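Dihydroneopterin aldolase (Burkholderia thailandensis, PDB 3V9O) is a dihydroneopterin aldolase-family protein of the tunnelling-fold (T-fold) superfamily, whose subunits join antiparallel sheets edge to edge, here in four chains with guanine bound. Local coordinates at residues D21-Y26 and L55-A60; E46-I51 and E119-Y124; A113-T118 and E133-K138. All blocks are in the same frame, centred on the assembly; numbering follows the deposited sequence.

Contact 1: residues D21-Y26 and L55-A60; sequences DCRRLY and LFVPLA
The carbonyl oxygen of Asp21 is gripped twice: Leu59 N donates to it at 2.8 Å, and a water donates from 2.7 Å while accepting from Ala60 N. Beyond this closure the two strands run antiparallel, 147° apart with the sheet's twist. Arg23 and Val57 exchange both backbone bonds, and so do Leu25 and Leu55. Arg23 starts from a first torsion of 70°, with CG between its backbone N and carbonyl carbon, and this presses CG to within 3.5 Å of Val57 CG2. The chain then bends, and its guanidinium lies flat beneath Leu59, whose CD2 sits 3.7 Å above the centre of the plane. Its NH1 makes a salt bridge with Asp99 of the second subunit, and NH2 bonds to Thr62 O. On the same face, Leu25 CG comes within 4.1 Å of Val57 CG2. Turned to the other face of the sheet, Arg24 runs its methylenes alongside the Phe56 ring, bringing Arg24 CD to 3.7 Å from Phe56 CZ. Leu25 and Leu55 pack against Met78 of helix 76-87, strand 113-120 flanks Leu55 and Phe56, and Arg24 to Tyr26 pair with a strand of the second subunit, continuing the sheet.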
loop_
_atom_site.group_PDB
_atom_site.type_symbol
_atom_site.label_atom_id
_atom_site.label_comp_id
_atom_site.label_asym_id
_atom_site.label_seq_id
_atom_site.Cartn_x
_atom_site.Cartn_y
_atom_site.Cartn_z
ATOM N N ASP A 21 -13.903 -13.323 5.923
ATOM C CA ASP A 21 -15.278 -13.518 5.533
ATOM C C ASP A 21 -15.967 -12.157 5.367
ATOM O O ASP A 21 -17.196 -12.104 5.365
ATOM C CB ASP A 21 -16.024 -14.393 6.560
ATOM C CG ASP A 21 -15.968 -13.819 7.979
ATOM O OD1 ASP A 21 -15.178 -12.884 8.254
ATOM O OD2 ASP A 21 -16.699 -14.372 8.852
ATOM N N CYS A 22 -15.179 -11.093 5.217
ATOM C CA CYS A 22 -15.682 -9.726 5.128
ATOM C C CYS A 22 -15.418 -9.110 3.732
ATOM O O CYS A 22 -14.518 -9.539 3.004
ATOM C CB CYS A 22 -14.991 -8.796 6.134
ATOM S SG CYS A 22 -15.591 -9.131 7.811
ATOM N N ARG A 23 -16.240 -8.164 3.370
ATOM C CA ARG A 23 -15.858 -7.182 2.336
ATOM C C ARG A 23 -15.395 -5.907 3.002
ATOM O O ARG A 23 -15.644 -5.671 4.203
ATOM C CB ARG A 23 -17.023 -6.896 1.376
ATOM C CG ARG A 23 -18.161 -6.115 1.993
ATOM C CD ARG A 23 -19.240 -5.755 0.913
ATOM N NE ARG A 23 -20.057 -6.912 0.458
ATOM C CZ ARG A 23 -19.984 -7.493 -0.743
ATOM N NH1 ARG A 23 -19.121 -7.153 -1.648
ATOM N NH2 ARG A 23 -20.864 -8.436 -1.061
ATOM N N ARG A 24 -14.677 -5.103 2.248
ATOM C CA ARG A 24 -14.170 -3.805 2.733
ATOM C C ARG A 24 -14.897 -2.692 2.030
ATOM O O ARG A 24 -14.929 -2.637 0.797
ATOM C CB ARG A 24 -12.684 -3.692 2.438
ATOM C CG ARG A 24 -12.073 -2.314 2.793
ATOM C CD ARG A 24 -10.528 -2.368 2.726
ATOM N NE ARG A 24 -10.037 -2.423 1.348
ATOM C CZ ARG A 24 -9.610 -1.356 0.648
ATOM N NH1 ARG A 24 -9.612 -0.146 1.192
ATOM N NH2 ARG A 24 -9.164 -1.508 -0.610
ATOM N N LEU A 25 -15.528 -1.795 2.769
ATOM C CA LEU A 25 -16.074 -0.552 2.235
ATOM C C LEU A 25 -15.050 0.517 2.566
ATOM O O LEU A 25 -14.443 0.458 3.627
ATOM C CB LEU A 25 -17.379 -0.223 2.964
ATOM C CG LEU A 25 -18.434 -1.359 3.078
ATOM C CD1 LEU A 25 -19.632 -0.824 3.847
ATOM C CD2 LEU A 25 -18.877 -1.864 1.731
ATOM N N TYR A 26 -14.814 1.458 1.657
ATOM C CA TYR A 26 -13.744 2.425 1.920
ATOM C C TYR A 26 -14.149 3.810 1.421
ATOM O O TYR A 26 -14.782 4.001 0.396
ATOM C CB TYR A 26 -12.398 1.948 1.350
ATOM C CG TYR A 26 -12.327 1.742 -0.140
ATOM C CD1 TYR A 26 -11.956 2.799 -0.996
ATOM C CD2 TYR A 26 -12.562 0.480 -0.699
ATOM C CE1 TYR A 26 -11.809 2.595 -2.350
ATOM C CE2 TYR A 26 -12.423 0.265 -2.052
ATOM C CZ TYR A 26 -12.061 1.303 -2.903
ATOM O OH TYR A 26 -11.863 1.055 -4.243
ATOM N N LEU A 55 -14.206 0.130 6.394
ATOM C CA LEU A 55 -15.152 -0.575 7.228
ATOM C C LEU A 55 -15.202 -2.028 6.762
ATOM O O LEU A 55 -15.413 -2.287 5.557
ATOM C CB LEU A 55 -16.503 0.163 7.056
ATOM C CG LEU A 55 -17.562 0.083 8.088
ATOM C CD1 LEU A 55 -16.978 0.675 9.391
ATOM C CD2 LEU A 55 -18.715 0.970 7.599
ATOM N N PHE A 56 -15.023 -2.995 7.653
ATOM C CA PHE A 56 -15.076 -4.447 7.315
ATOM C C PHE A 56 -16.398 -4.988 7.758
ATOM O O PHE A 56 -16.696 -4.936 8.970
ATOM C CB PHE A 56 -13.878 -5.201 7.885
ATOM C CG PHE A 56 -12.573 -4.634 7.330
ATOM C CD1 PHE A 56 -11.937 -3.528 7.916
ATOM C CD2 PHE A 56 -12.050 -5.246 6.196
ATOM C CE1 PHE A 56 -10.756 -2.988 7.322
ATOM C CE2 PHE A 56 -10.878 -4.747 5.644
ATOM C CZ PHE A 56 -10.246 -3.651 6.214
ATOM N N VAL A 57 -17.198 -5.447 6.800
ATOM C CA VAL A 57 -18.540 -5.958 7.079
ATOM C C VAL A 57 -18.659 -7.407 6.549
ATOM O O VAL A 57 -18.159 -7.690 5.430
ATOM C CB VAL A 57 -19.618 -4.994 6.477
ATOM C CG1 VAL A 57 -19.438 -3.605 7.055
ATOM C CG2 VAL A 57 -19.497 -4.888 4.955
ATOM N N PRO A 58 -19.291 -8.320 7.267
ATOM C CA PRO A 58 -19.337 -9.711 6.812
ATOM C C PRO A 58 -20.048 -9.860 5.464
ATOM O O PRO A 58 -21.093 -9.238 5.251
ATOM C CB PRO A 58 -20.160 -10.423 7.913
ATOM C CG PRO A 58 -19.827 -9.582 9.143
ATOM C CD PRO A 58 -19.785 -8.168 8.658
ATOM N N LEU A 59 -19.481 -10.676 4.558
ATOM C CA LEU A 59 -20.191 -11.061 3.342
ATOM C C LEU A 59 -21.554 -11.627 3.641
ATOM O O LEU A 59 -22.511 -11.387 2.911
ATOM C CB LEU A 59 -19.351 -12.076 2.546
ATOM C CG LEU A 59 -18.002 -11.499 2.059
ATOM C CD1 LEU A 59 -17.083 -12.571 1.467
ATOM C CD2 LEU A 59 -18.226 -10.390 1.019
ATOM N N ALA A 60 -21.693 -12.428 4.709
ATOM C CA ALA A 60 -22.947 -13.083 4.967
ATOM C C ALA A 60 -24.050 -12.075 5.260
ATOM O O ALA A 60 -25.247 -12.398 5.115
ATOM C CB ALA A 60 -22.809 -14.091 6.112
HETATM O O HOH W 1 -19.342 -13.610 6.135
#

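Contact 2: residues E46-I51 and E119-Y124; sequences EQRVVI and EKPDAY. With EDO (1,2-ethanediol), chain E.
Arg48 sets out with CG anti to its backbone N (chi1 -163°) and then folds at chi3 (74°), which brings the guanidinium over Pro121, the two side chains crossing at about a right angle. Pro121 CG lies 3.3 Å above the guanidinium plane, offset toward the rim on the NH1 side. The NH2 end makes a salt bridge with Glu31 of strand 22-34, and a 1,2-ethanediol, probably left from crystallisation, bonds only weakly to the same nitrogen. Glu119 places CG between its backbone N and carbonyl carbon, a first torsion of 69° that lays the chain alongside Val50, pointing the same way, with CG 3.9 Å from Val50 CB. Its carboxylate is claimed by Arg28 and Tyr26 of the third subunit. Beneath these side chains Val50 and Glu119 exchange backbone bonds, each of 2.9 Å between N of one and O of the other. Past this pair the strands part, and water takes over. One water accepts from Asp122 N and donates to Arg48 O at 2.7 Å. Another links Arg48 NE to Asp122 OD2, which it approaches to 2.7 Å, bridging two opposite charges that do not touch directly. A third accepts from Arg48 N and donates to Gln47 OE1 and to Asp122 OD2, the latter at 2.6 Å. The parting follows from the chain turning away: Lys120 to Ala123 form a type I beta turn with Pro121 in its second position. Here, at one end of the T-fold sheet, strand 47-58 begins and 113-120 ends, its turn leading on toward strand 127-137, with a guanine close to the Lys120 side chain.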
loop_
_atom_site.group_PDB
_atom_site.type_symbol
_atom_site.label_atom_id
_atom_site.label_comp_id
_atom_site.label_asym_id
_atom_site.label_seq_id
_atom_site.Cartn_x
_atom_site.Cartn_y
_atom_site.Cartn_z
ATOM N N GLU A 46 -9.635 27.872 10.474
ATOM C CA GLU A 46 -9.816 26.456 10.298
ATOM C C GLU A 46 -8.624 25.831 9.579
ATOM O O GLU A 46 -7.885 26.493 8.863
ATOM C CB GLU A 46 -11.120 26.145 9.553
ATOM C CG GLU A 46 -12.349 26.528 10.394
ATOM C CD GLU A 46 -13.629 26.199 9.684
ATOM O OE1 GLU A 46 -13.606 26.134 8.433
ATOM O OE2 GLU A 46 -14.662 26.020 10.377
ATOM N N GLN A 47 -8.437 24.559 9.835
ATOM C CA GLN A 47 -7.398 23.801 9.146
ATOM C C GLN A 47 -8.037 22.715 8.304
ATOM O O GLN A 47 -9.132 22.217 8.573
ATOM C CB GLN A 47 -6.452 23.170 10.181
ATOM C CG GLN A 47 -5.748 24.190 11.058
ATOM C CD GLN A 47 -4.877 25.178 10.266
ATOM O OE1 GLN A 47 -4.059 24.780 9.425
ATOM N NE2 GLN A 47 -5.043 26.464 10.540
ATOM N N ARG A 48 -7.344 22.283 7.252
ATOM C CA ARG A 48 -7.802 21.147 6.447
ATOM C C ARG A 48 -7.342 19.855 7.084
ATOM O O ARG A 48 -6.170 19.718 7.443
ATOM C CB ARG A 48 -7.216 21.249 5.025
ATOM C CG ARG A 48 -7.941 20.366 3.989
ATOM C CD ARG A 48 -7.636 20.901 2.567
ATOM N NE ARG A 48 -6.263 20.570 2.159
ATOM C CZ ARG A 48 -5.900 19.447 1.549
ATOM N NH1 ARG A 48 -4.623 19.254 1.225
ATOM N NH2 ARG A 48 -6.803 18.509 1.289
ATOM N N VAL A 49 -8.262 18.906 7.238
ATOM C CA VAL A 49 -7.959 17.571 7.785
ATOM C C VAL A 49 -8.427 16.578 6.759
ATOM O O VAL A 49 -9.550 16.705 6.209
ATOM C CB VAL A 49 -8.668 17.359 9.149
ATOM C CG1 VAL A 49 -8.380 15.925 9.690
ATOM C CG2 VAL A 49 -8.216 18.410 10.169
ATOM N N VAL A 50 -7.600 15.557 6.444
ATOM C CA VAL A 50 -7.969 14.540 5.431
ATOM C C VAL A 50 -8.147 13.206 6.165
ATOM O O VAL A 50 -7.259 12.778 6.968
ATOM C CB VAL A 50 -6.896 14.452 4.354
ATOM C CG1 VAL A 50 -7.208 13.319 3.375
ATOM C CG2 VAL A 50 -6.778 15.812 3.593
ATOM N N ILE A 51 -9.281 12.566 5.909
ATOM C CA ILE A 51 -9.721 11.379 6.681
ATOM C C ILE A 51 -9.897 10.207 5.733
ATOM O O ILE A 51 -10.462 10.357 4.647
ATOM C CB ILE A 51 -11.030 11.704 7.391
ATOM C CG1 ILE A 51 -10.740 12.842 8.363
ATOM C CG2 ILE A 51 -11.528 10.443 8.176
ATOM C CD1 ILE A 51 -11.902 13.527 8.907
ATOM N N GLU A 119 -5.282 13.101 9.060
ATOM C CA GLU A 119 -3.965 13.723 8.846
ATOM C C GLU A 119 -4.178 15.172 8.559
ATOM O O GLU A 119 -5.207 15.632 8.071
ATOM C CB GLU A 119 -3.202 12.985 7.734
ATOM C CG GLU A 119 -3.834 13.190 6.343
ATOM C CD GLU A 119 -3.323 12.253 5.286
ATOM O OE1 GLU A 119 -3.092 11.078 5.600
ATOM O OE2 GLU A 119 -3.286 12.660 4.098
ATOM N N LYS A 120 -3.099 15.931 8.850
ATOM C CA LYS A 120 -3.043 17.355 8.561
ATOM C C LYS A 120 -2.031 17.606 7.478
ATOM O O LYS A 120 -0.793 17.569 7.721
ATOM C CB LYS A 120 -2.592 18.119 9.817
ATOM C CG LYS A 120 -3.659 18.254 10.822
ATOM C CD LYS A 120 -3.042 19.011 12.074
ATOM C CE LYS A 120 -3.915 19.043 13.196
ATOM N NZ LYS A 120 -3.294 20.043 14.219
ATOM N N PRO A 121 -2.497 17.896 6.264
ATOM C CA PRO A 121 -1.539 18.205 5.176
ATOM C C PRO A 121 -0.706 19.430 5.442
ATOM O O PRO A 121 0.390 19.512 4.836
ATOM C CB PRO A 121 -2.413 18.415 3.935
ATOM C CG PRO A 121 -3.840 18.693 4.532
ATOM C CD PRO A 121 -3.893 17.873 5.773
ATOM N N ASP A 122 -1.194 20.358 6.249
ATOM C CA ASP A 122 -0.475 21.655 6.419
ATOM C C ASP A 122 0.236 21.734 7.742
ATOM O O ASP A 122 0.671 22.879 8.094
ATOM C CB ASP A 122 -1.416 22.836 6.218
ATOM C CG ASP A 122 -2.113 22.763 4.896
ATOM O OD1 ASP A 122 -1.452 22.422 3.894
ATOM O OD2 ASP A 122 -3.334 22.966 4.863
ATOM N N ALA A 123 0.434 20.646 8.457
ATOM C CA ALA A 123 1.171 20.740 9.719
ATOM C C ALA A 123 2.576 21.304 9.553
ATOM O O ALA A 123 3.019 22.134 10.380
ATOM C CB ALA A 123 1.227 19.361 10.399
ATOM N N TYR A 124 3.281 20.888 8.507
ATOM C CA TYR A 124 4.663 21.313 8.336
ATOM C C TYR A 124 4.896 21.694 6.883
ATOM O O TYR A 124 4.492 20.918 5.981
ATOM C CB TYR A 124 5.627 20.145 8.646
ATOM C CG TYR A 124 5.398 19.402 9.957
ATOM C CD1 TYR A 124 5.530 20.067 11.196
ATOM C CD2 TYR A 124 5.034 18.063 9.951
ATOM C CE1 TYR A 124 5.292 19.393 12.383
ATOM C CE2 TYR A 124 4.805 17.379 11.173
ATOM C CZ TYR A 124 4.967 18.039 12.334
ATOM O OH TYR A 124 4.786 17.259 13.476
HETATM C C1 EDO E . -4.925 14.330 0.400
HETATM O O1 EDO E . -4.443 15.676 0.574
HETATM C C2 EDO E . -6.209 14.322 -0.443
HETATM O O2 EDO E . -7.026 15.499 -0.273
HETATM O O HOH W 2 -4.760 23.486 6.965
HETATM O O HOH W 3 -3.615 20.581 7.864
HETATM O O HOH W 4 -4.388 22.693 2.387
HETATM O O HOH W 5 -6.011 10.270 6.392
#

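Contact 3: residues A113-T118 and E133-K138; sequences AVRVST and EVFRIK
Arg115 NH1 bonds to Glu133 OE2 at a short 2.5 Å in a salt bridge between neighbouring strands. It is a one-pronged grip: the guanidinium and carboxylate planes stand 75° apart, and NH1 reaches OE2 on its anti side, tilted out of the carboxylate plane. Both groups have second partners, Arg115 NE on Asp54 and Glu133 OE1 on Arg24 of the third subunit, so the pair belongs to a charge network that crosses the subunit interface and probably keeps both residues ionised. The backbones add four bonds. Val114 and Arg136 donate to each other, both at 2.9 Å between N and O, and Val116 and Val134 also exchange a pair of bonds. These two strands form the last beta hairpin of the T-fold sheet, with 127-137 at one edge of this chain's sheet, which runs on into the third subunit. Between the paired positions, Phe135 CA meets Val114 O at 3.3 Å in a CA-H...O contact. On the face that carries the salt bridge, Arg115 CB sits squarely over the Phe135 ring, 4.0 Å from its centroid and 10° off the normal, a CH-pi contact. Ala113 CB approaches the ring's edge, 4.2 Å from CE1, and also packs against Ile137, 3.7 Å from CG1. The same ring meets that of Phe56 on strand 47-58, their planes nearly parallel. At the other end Ser117 CB lies 3.9 Å from Glu133 CB. Turned to the other face, Val114 and Val134 pack on helix 94-106, through Leu106 and Ala102 respectively.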
loop_
_atom_site.group_PDB
_atom_site.type_symbol
_atom_site.label_atom_id
_atom_site.label_comp_id
_atom_site.label_asym_id
_atom_site.label_seq_id
_atom_site.Cartn_x
_atom_site.Cartn_y
_atom_site.Cartn_z
ATOM N N ALA A 113 -14.904 -4.609 11.851
ATOM C CA ALA A 113 -13.658 -3.881 12.117
ATOM C C ALA A 113 -13.666 -2.544 11.416
ATOM O O ALA A 113 -14.430 -2.394 10.420
ATOM C CB ALA A 113 -12.434 -4.666 11.649
ATOM N N VAL A 114 -12.840 -1.630 11.882
ATOM C CA VAL A 114 -12.699 -0.360 11.183
ATOM C C VAL A 114 -11.256 0.119 11.244
ATOM O O VAL A 114 -10.540 -0.102 12.243
ATOM C CB VAL A 114 -13.729 0.646 11.719
ATOM C CG1 VAL A 114 -13.474 0.945 13.165
ATOM C CG2 VAL A 114 -13.709 1.946 10.859
ATOM N N ARG A 115 -10.802 0.742 10.154
ATOM C CA ARG A 115 -9.503 1.414 10.122
ATOM C C ARG A 115 -9.876 2.891 9.891
ATOM O O ARG A 115 -10.635 3.181 8.927
ATOM C CB ARG A 115 -8.600 0.910 9.006
ATOM C CG ARG A 115 -7.177 1.596 9.073
ATOM C CD ARG A 115 -6.274 1.159 7.912
ATOM N NE ARG A 115 -6.786 1.717 6.636
ATOM C CZ ARG A 115 -6.551 2.959 6.136
ATOM N NH1 ARG A 115 -5.806 3.879 6.766
ATOM N NH2 ARG A 115 -7.101 3.296 4.962
ATOM N N VAL A 116 -9.353 3.818 10.674
ATOM C CA VAL A 116 -9.551 5.258 10.475
ATOM C C VAL A 116 -8.210 5.944 10.596
ATOM O O VAL A 116 -7.422 5.650 11.489
ATOM C CB VAL A 116 -10.433 5.871 11.541
ATOM C CG1 VAL A 116 -10.652 7.387 11.236
ATOM C CG2 VAL A 116 -11.765 5.132 11.623
ATOM N N SER A 117 -7.909 6.809 9.629
ATOM C CA SER A 117 -6.768 7.719 9.742
ATOM C C SER A 117 -7.270 9.147 9.591
ATOM O O SER A 117 -8.172 9.453 8.787
ATOM C CB SER A 117 -5.622 7.417 8.752
ATOM O OG SER A 117 -6.041 7.640 7.414
ATOM N N THR A 118 -6.641 10.027 10.343
ATOM C CA THR A 118 -6.746 11.480 10.132
ATOM C C THR A 118 -5.362 12.013 9.844
ATOM O O THR A 118 -4.369 11.437 10.293
ATOM C CB THR A 118 -7.345 12.226 11.377
ATOM O OG1 THR A 118 -6.466 12.014 12.491
ATOM C CG2 THR A 118 -8.748 11.623 11.759
ATOM N N GLU A 133 -3.460 6.892 12.941
ATOM C CA GLU A 133 -4.330 5.814 12.422
ATOM C C GLU A 133 -4.598 4.821 13.523
ATOM O O GLU A 133 -3.701 4.465 14.313
ATOM C CB GLU A 133 -3.638 5.133 11.256
ATOM C CG GLU A 133 -4.457 3.933 10.669
ATOM C CD GLU A 133 -3.692 3.262 9.602
ATOM O OE1 GLU A 133 -2.778 2.526 9.957
ATOM O OE2 GLU A 133 -3.944 3.541 8.410
ATOM N N VAL A 134 -5.840 4.336 13.556
ATOM C CA VAL A 134 -6.201 3.196 14.390
ATOM C C VAL A 134 -6.855 2.104 13.575
ATOM O O VAL A 134 -7.460 2.394 12.522
ATOM C CB VAL A 134 -7.136 3.528 15.544
ATOM C CG1 VAL A 134 -6.454 4.590 16.461
ATOM C CG2 VAL A 134 -8.449 4.038 15.094
ATOM N N PHE A 135 -6.770 0.877 14.029
ATOM C CA PHE A 135 -7.416 -0.285 13.378
ATOM C C PHE A 135 -7.949 -1.149 14.498
ATOM O O PHE A 135 -7.173 -1.701 15.285
ATOM C CB PHE A 135 -6.378 -1.046 12.521
ATOM C CG PHE A 135 -6.946 -1.875 11.360
ATOM C CD1 PHE A 135 -8.193 -2.445 11.405
ATOM C CD2 PHE A 135 -6.186 -2.052 10.197
ATOM C CE1 PHE A 135 -8.658 -3.296 10.350
ATOM C CE2 PHE A 135 -6.662 -2.828 9.105
ATOM C CZ PHE A 135 -7.913 -3.439 9.197
ATOM N N ARG A 136 -9.249 -1.193 14.598
ATOM C CA ARG A 136 -9.949 -1.881 15.677
ATOM C C ARG A 136 -10.768 -3.037 15.119
ATOM O O ARG A 136 -11.562 -2.850 14.204
ATOM C CB ARG A 136 -10.889 -0.896 16.382
ATOM C CG ARG A 136 -10.209 0.250 17.184
ATOM C CD ARG A 136 -9.428 -0.260 18.406
ATOM N NE ARG A 136 -8.109 -0.696 17.978
ATOM C CZ ARG A 136 -7.359 -1.624 18.567
ATOM N NH1 ARG A 136 -7.771 -2.258 19.661
ATOM N NH2 ARG A 136 -6.186 -1.917 18.037
ATOM N N ILE A 137 -10.611 -4.219 15.703
ATOM C CA ILE A 137 -11.378 -5.393 15.278
ATOM C C ILE A 137 -12.178 -5.898 16.438
ATOM O O ILE A 137 -11.643 -6.056 17.547
ATOM C CB ILE A 137 -10.447 -6.534 14.753
ATOM C CG1 ILE A 137 -9.591 -6.026 13.568
ATOM C CG2 ILE A 137 -11.268 -7.758 14.395
ATOM C CD1 ILE A 137 -8.717 -7.120 12.942
ATOM N N LYS A 138 -13.464 -6.185 16.231
ATOM C CA LYS A 138 -14.229 -6.784 17.313
ATOM C C LYS A 138 -13.799 -8.228 17.619
ATOM O O LYS A 138 -13.580 -9.006 16.694
ATOM C CB LYS A 138 -15.699 -6.813 16.931
ATOM C CG LYS A 138 -16.259 -5.459 16.876
ATOM C CD LYS A 138 -17.765 -5.546 16.672
ATOM C CE LYS A 138 -18.243 -4.095 16.506
ATOM N NZ LYS A 138 -19.581 -4.022 15.971
#

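How the contacts relate
From the N terminus, contact 1 closes first: residues 21-26 open strand 22-34, and the chain returns along 47-58 to meet them. Contact 2 crosses it, because 46-51 lies within that first loop while its partner 119-124 comes only after both helices. Contact 3 crosses contact 2 in turn, starting at 113-118 and closing at 133-138 beyond the hairpin turn; contacts 1 and 3 are in series. Together they tie all four strands in order across one sheet. The centres of contacts 1 and 2, at opposite ends of strand 47-58, lie about 28 Å apart. Contacts 1 and 3 touch through Phe56 and Ala113, contacts 2 and 3 through Ile51 and Thr118.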